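Local atomic coordinates of Lin1944 protein (PDB entry 3D7L), a protein that is of unknown specific function but belongs to the short-chain dehydrogenase/reductase family and so probably acts as an oxidoreductase. Residues G67-S72 against A83-S88; G92-V97 against G133-F138; L112-M117 against I152-P157. All blocks are in the same frame, centred on the assembly; numbering follows the deposited sequence.

Contact 1: residues G67-S72 against A83-S88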
ATOM      1  N   GLY D  67      12.699  -3.818   6.452  1.00 31.00           N
ATOM      2  CA  GLY D  67      12.095  -3.461   5.171  1.00 30.59           C
ATOM      3  C   GLY D  67      12.583  -2.109   4.720  1.00 29.98           C
ATOM      4  O   GLY D  67      12.557  -1.155   5.481  1.00 31.32           O
ATOM      5  N   SER D  68      13.024  -2.027   3.473  1.00 29.52           N
ATOM      6  CA  SER D  68      13.587  -0.802   2.920  1.00 28.94           C
ATOM      7  C   SER D  68      12.703  -0.253   1.823  1.00 27.35           C
ATOM      8  O   SER D  68      12.068  -1.021   1.098  1.00 25.87           O
ATOM      9  CB  SER D  68      14.975  -1.059   2.313  1.00 30.26           C
ATOM     10  OG  SER D  68      15.804  -1.797   3.191  1.00 34.19           O
ATOM     11  N   ALA D  69      12.721   1.072   1.699  1.00 25.74           N
ATOM     12  CA  ALA D  69      11.958   1.822   0.705  1.00 26.20           C
ATOM     13  C   ALA D  69      12.873   2.826   0.004  1.00 26.15           C
ATOM     14  O   ALA D  69      13.635   3.542   0.674  1.00 26.97           O
ATOM     15  CB  ALA D  69      10.802   2.579   1.376  1.00 24.37           C
ATOM     16  N   THR D  70      12.791   2.885  -1.324  1.00 25.63           N
ATOM     17  CA  THR D  70      13.486   3.921  -2.086  1.00 25.71           C
ATOM     18  C   THR D  70      13.090   5.309  -1.590  1.00 26.12           C
ATOM     19  O   THR D  70      11.887   5.597  -1.439  1.00 25.76           O
ATOM     20  CB  THR D  70      13.189   3.801  -3.599  1.00 26.32           C
ATOM     21  OG1 THR D  70      13.841   2.632  -4.093  1.00 25.80           O
ATOM     22  CG2 THR D  70      13.711   5.000  -4.363  1.00 23.85           C
ATOM     23  N   PHE D  71      14.109   6.146  -1.355  1.00 26.20           N
ATOM     24  CA  PHE D  71      13.966   7.521  -0.869  1.00 27.19           C
ATOM     25  C   PHE D  71      14.469   8.470  -1.959  1.00 26.92           C
ATOM     26  O   PHE D  71      15.554   9.030  -1.858  1.00 27.38           O
ATOM     27  CB  PHE D  71      14.763   7.674   0.431  1.00 28.08           C
ATOM     28  CG  PHE D  71      14.478   8.936   1.215  1.00 30.53           C
ATOM     29  CD1 PHE D  71      15.482   9.887   1.390  1.00 30.49           C
ATOM     30  CD2 PHE D  71      13.230   9.144   1.834  1.00 31.57           C
ATOM     31  CE1 PHE D  71      15.254  11.058   2.148  1.00 31.39           C
ATOM     32  CE2 PHE D  71      12.983  10.315   2.608  1.00 32.44           C
ATOM     33  CZ  PHE D  71      14.001  11.277   2.752  1.00 31.59           C
ATOM     34  N   SER D  72      13.663   8.617  -3.009  1.00 26.35           N
ATOM     35  CA  SER D  72      13.988   9.413  -4.208  1.00 26.03           C
ATOM     36  C   SER D  72      12.955  10.553  -4.407  1.00 26.50           C
ATOM     37  O   SER D  72      11.772  10.374  -4.101  1.00 27.20           O
ATOM     38  CB  SER D  72      13.958   8.486  -5.436  1.00 25.11           C
ATOM     39  OG  SER D  72      13.830   9.214  -6.658  1.00 25.04           O
ATOM     40  N   ALA D  83      10.161  -0.453  -7.590  1.00 26.78           N
ATOM     41  CA  ALA D  83      10.153  -1.912  -7.489  1.00 26.44           C
ATOM     42  C   ALA D  83      10.966  -2.434  -6.325  1.00 26.39           C
ATOM     43  O   ALA D  83      10.686  -3.518  -5.789  1.00 26.83           O
ATOM     44  CB  ALA D  83      10.680  -2.531  -8.804  1.00 26.72           C
ATOM     45  N   VAL D  84      11.978  -1.675  -5.933  1.00 26.39           N
ATOM     46  CA  VAL D  84      12.810  -2.033  -4.781  1.00 27.71           C
ATOM     47  C   VAL D  84      11.971  -1.950  -3.493  1.00 27.79           C
ATOM     48  O   VAL D  84      11.900  -2.909  -2.718  1.00 28.46           O
ATOM     49  CB  VAL D  84      14.112  -1.150  -4.709  1.00 27.58           C
ATOM     50  CG1 VAL D  84      14.976  -1.573  -3.552  1.00 26.99           C
ATOM     51  CG2 VAL D  84      14.911  -1.242  -6.027  1.00 26.40           C
ATOM     52  N   THR D  85      11.302  -0.818  -3.288  1.00 28.01           N
ATOM     53  CA  THR D  85      10.349  -0.689  -2.168  1.00 28.06           C
ATOM     54  C   THR D  85       9.354  -1.853  -2.170  1.00 28.47           C
ATOM     55  O   THR D  85       9.129  -2.508  -1.134  1.00 28.19           O
ATOM     56  CB  THR D  85       9.555   0.597  -2.286  1.00 27.19           C
ATOM     57  OG1 THR D  85      10.469   1.667  -2.461  1.00 26.45           O
ATOM     58  CG2 THR D  85       8.688   0.840  -1.008  1.00 26.45           C
ATOM     59  N   ILE D  86       8.770  -2.092  -3.345  1.00 28.45           N
ATOM     60  CA  ILE D  86       7.765  -3.133  -3.526  1.00 29.06           C
ATOM     61  C   ILE D  86       8.248  -4.501  -3.069  1.00 29.45           C
ATOM     62  O   ILE D  86       7.476  -5.237  -2.440  1.00 29.76           O
ATOM     63  CB  ILE D  86       7.207  -3.169  -4.962  1.00 29.05           C
ATOM     64  CG1 ILE D  86       6.372  -1.896  -5.223  1.00 29.37           C
ATOM     65  CG2 ILE D  86       6.347  -4.413  -5.178  1.00 28.59           C
ATOM     66  CD1 ILE D  86       5.827  -1.767  -6.635  1.00 29.37           C
ATOM     67  N   SER D  87       9.519  -4.826  -3.324  1.00 29.54           N
ATOM     68  CA  SER D  87      10.037  -6.141  -2.916  1.00 30.98           C
ATOM     69  C   SER D  87      10.434  -6.214  -1.448  1.00 30.67           C
ATOM     70  O   SER D  87      10.521  -7.310  -0.896  1.00 31.02           O
ATOM     71  CB  SER D  87      11.201  -6.616  -3.819  1.00 30.94           C
ATOM     72  OG  SER D  87      12.392  -5.921  -3.492  1.00 33.75           O
ATOM     73  N   SER D  88      10.653  -5.059  -0.812  1.00 30.93           N
ATOM     74  CA  SER D  88      11.247  -5.029   0.535  1.00 30.70           C
ATOM     75  C   SER D  88      10.308  -4.543   1.664  1.00 30.49           C
ATOM     76  O   SER D  88       9.639  -5.364   2.288  1.00 30.66           O
ATOM     77  CB  SER D  88      12.567  -4.253   0.527  1.00 30.38           C
ATOM     78  OG  SER D  88      13.235  -4.385   1.778  1.00 31.35           O
TER
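Thr85 and Ser88, one helical turn apart on helix 79-100, each offer a hydroxyl oxygen to a backbone N-H of the loop 67-72. The side chain of Thr85 can be followed outward. Its CB stands 4.0 Å from Ala69 CA, so the branch point already touches the loop. From there the two branches divide the work. With chi1 at -52°, CG2 lies anti to the backbone nitrogen and meets Ala69 CB at 3.6 Å, an apolar contact. OG1 lies on the other branch, beside the helix backbone nitrogen, and accepts a hydrogen bond from Thr70 N at 2.9 Å. That bond is bent, with an angle of 147° at the hydrogen. The same hydroxyl is also hydrogen-bonded to Ser127 OG, at the start of helix 126-142, so loop and both helices meet at one oxygen.

Ser88 grips the loop two residues earlier. Its OG receives Ser68 N at 2.9 Å in a nearly straight bond of 169°, while its CB rests 3.3 Å from Ser68 O. Ser68 is tied to the same helix again by backbone bonding with Lys89. Val84 adds a shallower touch, its CB lying 3.8 Å from Thr70 OG1, whose hydroxyl is bonded to Lys81 O. Two alternate N-H groups of an irregular loop are thus held by side chains of the next helix. Gly67, following strand 59-64, probably corresponds to the glycine ending the NNAG motif of classical short-chain dehydrogenases, and this loop-on-helix pairing belongs to the strand-to-helix connection of their Rossmann fold.

Contact 2: residues G92-V97 against G133-F138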
ATOM      1  N   GLY D  92       8.177  -7.595   1.090  1.00 29.40           N
ATOM      2  CA  GLY D  92       8.971  -8.360   2.025  1.00 29.10           C
ATOM      3  C   GLY D  92       8.252  -8.549   3.342  1.00 29.57           C
ATOM      4  O   GLY D  92       8.141  -9.685   3.811  1.00 30.75           O
ATOM      5  N   GLN D  93       7.713  -7.468   3.924  1.00 28.54           N
ATOM      6  CA  GLN D  93       6.983  -7.589   5.195  1.00 27.89           C
ATOM      7  C   GLN D  93       5.676  -8.386   5.043  1.00 27.30           C
ATOM      8  O   GLN D  93       5.307  -9.172   5.925  1.00 27.18           O
ATOM      9  CB  GLN D  93       6.685  -6.224   5.806  1.00 28.13           C
ATOM     10  CG  GLN D  93       7.875  -5.452   6.296  1.00 26.24           C
ATOM     11  CD  GLN D  93       7.435  -4.355   7.273  1.00 28.30           C
ATOM     12  OE1 GLN D  93       7.480  -4.547   8.492  1.00 25.42           O
ATOM     13  NE2 GLN D  93       6.984  -3.209   6.734  1.00 23.37           N
ATOM     14  N   ILE D  94       4.996  -8.212   3.922  1.00 26.32           N
ATOM     15  CA  ILE D  94       3.739  -8.932   3.714  1.00 25.89           C
ATOM     16  C   ILE D  94       3.979 -10.429   3.537  1.00 26.51           C
ATOM     17  O   ILE D  94       3.265 -11.259   4.136  1.00 27.60           O
ATOM     18  CB  ILE D  94       2.855  -8.261   2.617  1.00 25.71           C
ATOM     19  CG1 ILE D  94       2.252  -6.954   3.209  1.00 26.17           C
ATOM     20  CG2 ILE D  94       1.737  -9.201   2.159  1.00 23.74           C
ATOM     21  CD1 ILE D  94       1.648  -5.999   2.241  1.00 28.63           C
ATOM     22  N   ASN D  95       5.027 -10.763   2.788  1.00 26.26           N
ATOM     23  CA  ASN D  95       5.443 -12.148   2.603  1.00 26.39           C
ATOM     24  C   ASN D  95       5.830 -12.817   3.903  1.00 26.64           C
ATOM     25  O   ASN D  95       5.549 -14.003   4.090  1.00 27.02           O
ATOM     26  CB  ASN D  95       6.529 -12.269   1.519  1.00 26.59           C
ATOM     27  CG  ASN D  95       5.955 -12.066   0.104  1.00 27.27           C
ATOM     28  OD1 ASN D  95       4.747 -12.024  -0.061  1.00 28.73           O
ATOM     29  ND2 ASN D  95       6.818 -11.922  -0.893  1.00 25.64           N
ATOM     30  N   LEU D  96       6.419 -12.072   4.839  1.00 26.79           N
ATOM     31  CA  LEU D  96       6.667 -12.673   6.160  1.00 26.83           C
ATOM     32  C   LEU D  96       5.367 -13.137   6.813  1.00 26.90           C
ATOM     33  O   LEU D  96       5.364 -14.101   7.580  1.00 26.94           O
ATOM     34  CB  LEU D  96       7.406 -11.726   7.101  1.00 26.42           C
ATOM     35  CG  LEU D  96       8.798 -11.226   6.748  1.00 27.49           C
ATOM     36  CD1 LEU D  96       9.132 -10.148   7.759  1.00 28.56           C
ATOM     37  CD2 LEU D  96       9.893 -12.328   6.708  1.00 26.74           C
ATOM     38  N   VAL D  97       4.271 -12.434   6.532  1.00 27.14           N
ATOM     39  CA  VAL D  97       2.947 -12.839   7.022  1.00 26.79           C
ATOM     40  C   VAL D  97       2.409 -14.003   6.181  1.00 27.14           C
ATOM     41  O   VAL D  97       2.015 -15.041   6.735  1.00 27.57           O
ATOM     42  CB  VAL D  97       1.949 -11.655   7.026  1.00 26.84           C
ATOM     43  CG1 VAL D  97       0.554 -12.135   7.298  1.00 26.43           C
ATOM     44  CG2 VAL D  97       2.388 -10.584   8.026  1.00 25.88           C
ATOM     45  N   GLY D 133       1.328   2.682   3.682  1.00 28.68           N
ATOM     46  CA  GLY D 133      -0.108   2.578   3.462  1.00 28.52           C
ATOM     47  C   GLY D 133      -0.523   1.152   3.122  1.00 28.48           C
ATOM     48  O   GLY D 133      -1.530   0.646   3.633  1.00 28.41           O
ATOM     49  N   ALA D 134       0.273   0.503   2.282  1.00 27.78           N
ATOM     50  CA  ALA D 134       0.002  -0.849   1.841  1.00 28.23           C
ATOM     51  C   ALA D 134       0.004  -1.815   3.029  1.00 27.53           C
ATOM     52  O   ALA D 134      -0.894  -2.642   3.182  1.00 27.27           O
ATOM     53  CB  ALA D 134       1.031  -1.271   0.837  1.00 27.38           C
ATOM     54  N   VAL D 135       1.021  -1.688   3.866  1.00 28.02           N
ATOM     55  CA  VAL D 135       1.201  -2.591   5.008  1.00 27.85           C
ATOM     56  C   VAL D 135       0.108  -2.354   6.066  1.00 27.98           C
ATOM     57  O   VAL D 135      -0.422  -3.322   6.675  1.00 27.56           O
ATOM     58  CB  VAL D 135       2.661  -2.507   5.551  1.00 28.68           C
ATOM     59  CG1 VAL D 135       2.829  -3.256   6.889  1.00 27.44           C
ATOM     60  CG2 VAL D 135       3.648  -3.106   4.501  1.00 27.58           C
ATOM     61  N   THR D 136      -0.297  -1.088   6.224  1.00 27.81           N
ATOM     62  CA  THR D 136      -1.315  -0.721   7.226  1.00 27.30           C
ATOM     63  C   THR D 136      -2.632  -1.394   6.845  1.00 27.57           C
ATOM     64  O   THR D 136      -3.256  -2.096   7.673  1.00 27.67           O
ATOM     65  CB  THR D 136      -1.511   0.818   7.338  1.00 27.31           C
ATOM     66  OG1 THR D 136      -0.295   1.442   7.779  1.00 28.10           O
ATOM     67  CG2 THR D 136      -2.598   1.167   8.308  1.00 25.49           C
ATOM     68  N   ALA D 137      -3.021  -1.195   5.590  1.00 26.79           N
ATOM     69  CA  ALA D 137      -4.276  -1.727   5.046  1.00 27.18           C
ATOM     70  C   ALA D 137      -4.308  -3.253   4.976  1.00 26.73           C
ATOM     71  O   ALA D 137      -5.334  -3.848   5.299  1.00 28.62           O
ATOM     72  CB  ALA D 137      -4.554  -1.133   3.683  1.00 25.88           C
ATOM     73  N   PHE D 138      -3.216  -3.874   4.541  1.00 26.77           N
ATOM     74  CA  PHE D 138      -3.085  -5.351   4.565  1.00 27.27           C
ATOM     75  C   PHE D 138      -3.363  -5.927   5.954  1.00 26.42           C
ATOM     76  O   PHE D 138      -4.178  -6.827   6.107  1.00 27.23           O
ATOM     77  CB  PHE D 138      -1.692  -5.835   4.101  1.00 26.93           C
ATOM     78  CG  PHE D 138      -1.472  -7.333   4.297  1.00 27.75           C
ATOM     79  CD1 PHE D 138      -2.050  -8.259   3.413  1.00 27.22           C
ATOM     80  CD2 PHE D 138      -0.730  -7.820   5.388  1.00 27.15           C
ATOM     81  CE1 PHE D 138      -1.871  -9.653   3.599  1.00 27.53           C
ATOM     82  CE2 PHE D 138      -0.551  -9.201   5.593  1.00 25.41           C
ATOM     83  CZ  PHE D 138      -1.120 -10.130   4.691  1.00 25.73           C
TER
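Two neighbouring helices of the Rossmann fold, 79-100 and 126-142, pack here through Ile94 and Val97 against Phe138. Their short segments run at 22° with axes 10.5 Å apart, a nearly parallel pairing. With CG anti to the backbone nitrogen (chi1 172°), the Phe138 ring reaches across and is met from two directions. Over one face sits Ile94: its CG2 lies 3.9 Å from the centroid of the Phe138 ring and almost on the ring normal, a CH-pi contact, and its CG1 approaches Phe138 CD2 at 3.8 Å. At the edge, in the ring plane, Val97 CG1 comes within 3.6 Å of Phe138 CE2.

One turn earlier, Ile94 CD1 reaches Val135 CG2 at 4.2 Å. Val135 CG2 also lies 4.0 Å from Gln93 NE2. This NE2 is hydrogen-bonded to Thr113 O and Lys89 O, and Gln93 OE1 to Ser64 OG. All six touching residues are buried, and apart from Gln93 the side chains that meet are apolar. The second subunit adjoins the contact: Ala134 packs on Ala134, and Ile94 on Asn82, of that subunit. This is consistent with the four-helix bundle through which many short-chain dehydrogenases dimerise.

Contact 3: residues L112-M117 against I152-P157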
ATOM      1  N   LEU D 112       4.003  -5.535  12.359  1.00 26.64           N
ATOM      2  CA  LEU D 112       4.723  -5.030  11.173  1.00 27.88           C
ATOM      3  C   LEU D 112       5.065  -3.551  11.322  1.00 27.93           C
ATOM      4  O   LEU D 112       4.397  -2.848  12.062  1.00 27.64           O
ATOM      5  CB  LEU D 112       3.874  -5.258   9.924  1.00 26.58           C
ATOM      6  CG  LEU D 112       3.976  -6.551   9.107  1.00 30.34           C
ATOM      7  CD1 LEU D 112       4.496  -7.819   9.846  1.00 28.79           C
ATOM      8  CD2 LEU D 112       2.655  -6.825   8.313  1.00 30.09           C
ATOM      9  N   THR D 113       6.087  -3.057  10.627  1.00 28.52           N
ATOM     10  CA  THR D 113       6.450  -1.634  10.811  1.00 29.09           C
ATOM     11  C   THR D 113       6.003  -0.786   9.626  1.00 29.56           C
ATOM     12  O   THR D 113       6.197  -1.180   8.490  1.00 28.86           O
ATOM     13  CB  THR D 113       7.970  -1.426  11.060  1.00 29.65           C
ATOM     14  OG1 THR D 113       8.377  -2.179  12.212  1.00 31.59           O
ATOM     15  CG2 THR D 113       8.292   0.051  11.287  1.00 28.90           C
ATOM     16  N   THR D 114       5.378   0.365   9.902  1.00 29.70           N
ATOM     17  CA  THR D 114       4.997   1.297   8.846  1.00 29.88           C
ATOM     18  C   THR D 114       5.811   2.611   9.017  1.00 30.01           C
ATOM     19  O   THR D 114       7.047   2.575   8.985  1.00 29.90           O
ATOM     20  CB  THR D 114       3.458   1.521   8.830  1.00 30.18           C
ATOM     21  OG1 THR D 114       3.025   1.873  10.143  1.00 31.44           O
ATOM     22  CG2 THR D 114       2.698   0.245   8.423  1.00 29.47           C
ATOM     23  N   GLY D 115       5.143   3.751   9.213  1.00 29.88           N
ATOM     24  CA  GLY D 115       5.841   5.019   9.382  1.00 29.88           C
ATOM     25  C   GLY D 115       4.995   6.245   9.082  1.00 31.07           C
ATOM     26  O   GLY D 115       4.064   6.201   8.256  1.00 31.14           O
ATOM     27  N   ILE D 116       5.324   7.345   9.765  1.00 30.60           N
ATOM     28  CA  ILE D 116       4.615   8.616   9.631  1.00 30.79           C
ATOM     29  C   ILE D 116       4.582   9.154   8.181  1.00 31.80           C
ATOM     30  O   ILE D 116       3.761   9.980   7.851  1.00 32.26           O
ATOM     31  CB  ILE D 116       5.232   9.699  10.573  1.00 30.14           C
ATOM     32  CG1 ILE D 116       4.222  10.833  10.857  1.00 29.64           C
ATOM     33  CG2 ILE D 116       6.572  10.168  10.029  1.00 29.79           C
ATOM     34  CD1 ILE D 116       4.674  11.855  11.846  1.00 30.51           C
HETATM   35  N   MSE D 117       5.465   8.689   7.318  1.00 32.55           N
HETATM   36  CA  MSE D 117       5.519   9.260   5.971  1.00 34.94           C
HETATM   37  C   MSE D 117       4.246   9.038   5.154  1.00 33.83           C
HETATM   38  O   MSE D 117       3.967   9.805   4.235  1.00 34.36           O
HETATM   39  CB  MSE D 117       6.731   8.763   5.205  1.00 34.37           C
HETATM   40  CG  MSE D 117       7.945   9.554   5.547  1.00 36.97           C
HETATM   41 SE   MSE D 117       9.442   8.994   4.464  0.70 40.94          SE
HETATM   42  CE  MSE D 117      10.256   7.771   5.704  1.00 37.11           C
ATOM     43  N   ILE D 152      -2.797  -9.488  14.470  1.00 26.94           N
ATOM     44  CA  ILE D 152      -1.844  -8.744  13.636  1.00 26.51           C
ATOM     45  C   ILE D 152      -2.070  -7.236  13.761  1.00 26.86           C
ATOM     46  O   ILE D 152      -3.183  -6.737  13.534  1.00 26.59           O
ATOM     47  CB  ILE D 152      -1.870  -9.214  12.129  1.00 26.87           C
ATOM     48  CG1 ILE D 152      -0.953  -8.330  11.263  1.00 25.39           C
ATOM     49  CG2 ILE D 152      -3.330  -9.184  11.553  1.00 27.33           C
ATOM     50  CD1 ILE D 152      -0.579  -8.970   9.922  1.00 24.68           C
ATOM     51  N   ASN D 153      -1.007  -6.523  14.130  1.00 26.71           N
ATOM     52  CA  ASN D 153      -1.055  -5.061  14.239  1.00 27.10           C
ATOM     53  C   ASN D 153       0.130  -4.415  13.520  1.00 25.92           C
ATOM     54  O   ASN D 153       1.073  -5.101  13.159  1.00 26.20           O
ATOM     55  CB  ASN D 153      -1.012  -4.615  15.712  1.00 26.30           C
ATOM     56  CG  ASN D 153      -2.138  -5.195  16.539  1.00 28.53           C
ATOM     57  OD1 ASN D 153      -3.311  -4.905  16.292  1.00 28.41           O
ATOM     58  ND2 ASN D 153      -1.787  -5.997  17.553  1.00 29.28           N
ATOM     59  N   THR D 154       0.086  -3.102  13.337  1.00 25.53           N
ATOM     60  CA  THR D 154       1.237  -2.393  12.806  1.00 26.16           C
ATOM     61  C   THR D 154       1.658  -1.292  13.774  1.00 25.99           C
ATOM     62  O   THR D 154       0.832  -0.770  14.536  1.00 26.64           O
ATOM     63  CB  THR D 154       0.999  -1.787  11.394  1.00 25.12           C
ATOM     64  OG1 THR D 154      -0.149  -0.945  11.405  1.00 28.27           O
ATOM     65  CG2 THR D 154       0.808  -2.876  10.373  1.00 27.27           C
ATOM     66  N   VAL D 155       2.939  -0.964  13.755  1.00 25.82           N
ATOM     67  CA  VAL D 155       3.468   0.151  14.528  1.00 27.06           C
ATOM     68  C   VAL D 155       3.992   1.187  13.528  1.00 27.19           C
ATOM     69  O   VAL D 155       4.735   0.841  12.603  1.00 28.19           O
ATOM     70  CB  VAL D 155       4.528  -0.303  15.539  1.00 26.78           C
ATOM     71  CG1 VAL D 155       5.195   0.921  16.240  1.00 26.00           C
ATOM     72  CG2 VAL D 155       3.896  -1.264  16.573  1.00 23.74           C
ATOM     73  N   SER D 156       3.552   2.430  13.686  1.00 27.22           N
ATOM     74  CA  SER D 156       3.920   3.515  12.755  1.00 28.02           C
ATOM     75  C   SER D 156       4.701   4.596  13.499  1.00 28.15           C
ATOM     76  O   SER D 156       4.133   5.410  14.230  1.00 27.35           O
ATOM     77  CB  SER D 156       2.703   4.114  12.081  1.00 27.86           C
ATOM     78  OG  SER D 156       3.115   5.086  11.122  1.00 29.43           O
ATOM     79  N   PRO D 157       6.026   4.577  13.348  1.00 29.08           N
ATOM     80  CA  PRO D 157       6.808   5.570  14.064  1.00 29.20           C
ATOM     81  C   PRO D 157       7.019   6.863  13.299  1.00 29.20           C
ATOM     82  O   PRO D 157       7.030   6.886  12.057  1.00 28.81           O
ATOM     83  CB  PRO D 157       8.169   4.872  14.256  1.00 29.45           C
ATOM     84  CG  PRO D 157       8.091   3.572  13.441  1.00 29.75           C
ATOM     85  CD  PRO D 157       6.880   3.638  12.605  1.00 29.05           C
TER
HETATM   86  O   HOH W   1       0.296   1.436  10.380  1.00 19.28           O
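Ile152 and Leu112 begin the pairing of two parallel strands, with Ile152 CD1 4.2 Å from Leu112 CD2. At Asn153 the backbone takes over: its O accepts Leu112 N at 3.1 Å, in the carbonyl plane, while its side-chain amide turns away to Glu197 and Gln194.

Thr154, bridged with Leu112, shares with it the sheet face covered by helix 126-142. Its OG1 lies 2.6 Å from a water, and that water sits 2.8 Å from Thr114 OG1, linking the two hydroxyls just past the end of strand 108-113. Val155 projects to the other face, with Thr113, against Phe186 of helix 179-191. Its N meets Leu112 O at 2.9 Å, with the donor almost in line with the C=O bond (175°), and its O takes Thr114 N at 2.8 Å, a bond nearly straight at the hydrogen (175°).

Beyond this point segment 112-117 leaves the sheet and the regular strand pairing ends, though one more backbone bond follows. Ser156 CB is pressed to within 3.0 Å of Thr114 OG1, a tight approach, and its OG is hydrogen-bonded to the OH of Tyr202, the C-terminal residue. Pro157 O closes the walk by accepting Ile116 N at 2.9 Å; Ile116 already belongs to a 3-10 segment, and this donor stands 38° out of the carbonyl plane. Pro157 and the following Asn158 probably occupy the place of the Pro-Gly pair found after this strand in many short-chain dehydrogenases. Strands 108-113 and 151-157, connected through helix 126-142, make a classic beta-alpha-beta crossover of the Rossmann sheet.

Contact 2 is the nearer neighbour of each of the others, its centre about 13 Å from that of contact 1 and 10 Å from that of contact 3; the centres of contacts 1 and 3 are about 15 Å apart. Contacts 1 and 2 share helix 79-100, where Ser88 O and Gln93 N, 3.3 Å apart, probably bond. A hydrogen bond from Gln93 NE2 to Thr113 O (2.8 Å) ties that helix to contact 3, and Val135 CG1 packs 3.8 Å from Leu112 CB. Between contacts 1 and 3, Phe71 CE2 and the selenium of Met117 touch at 4.2 Å. Contacts 1 and 3 gather near the carboxyl ends of strands, where Rossmann enzymes generally hold their cofactor.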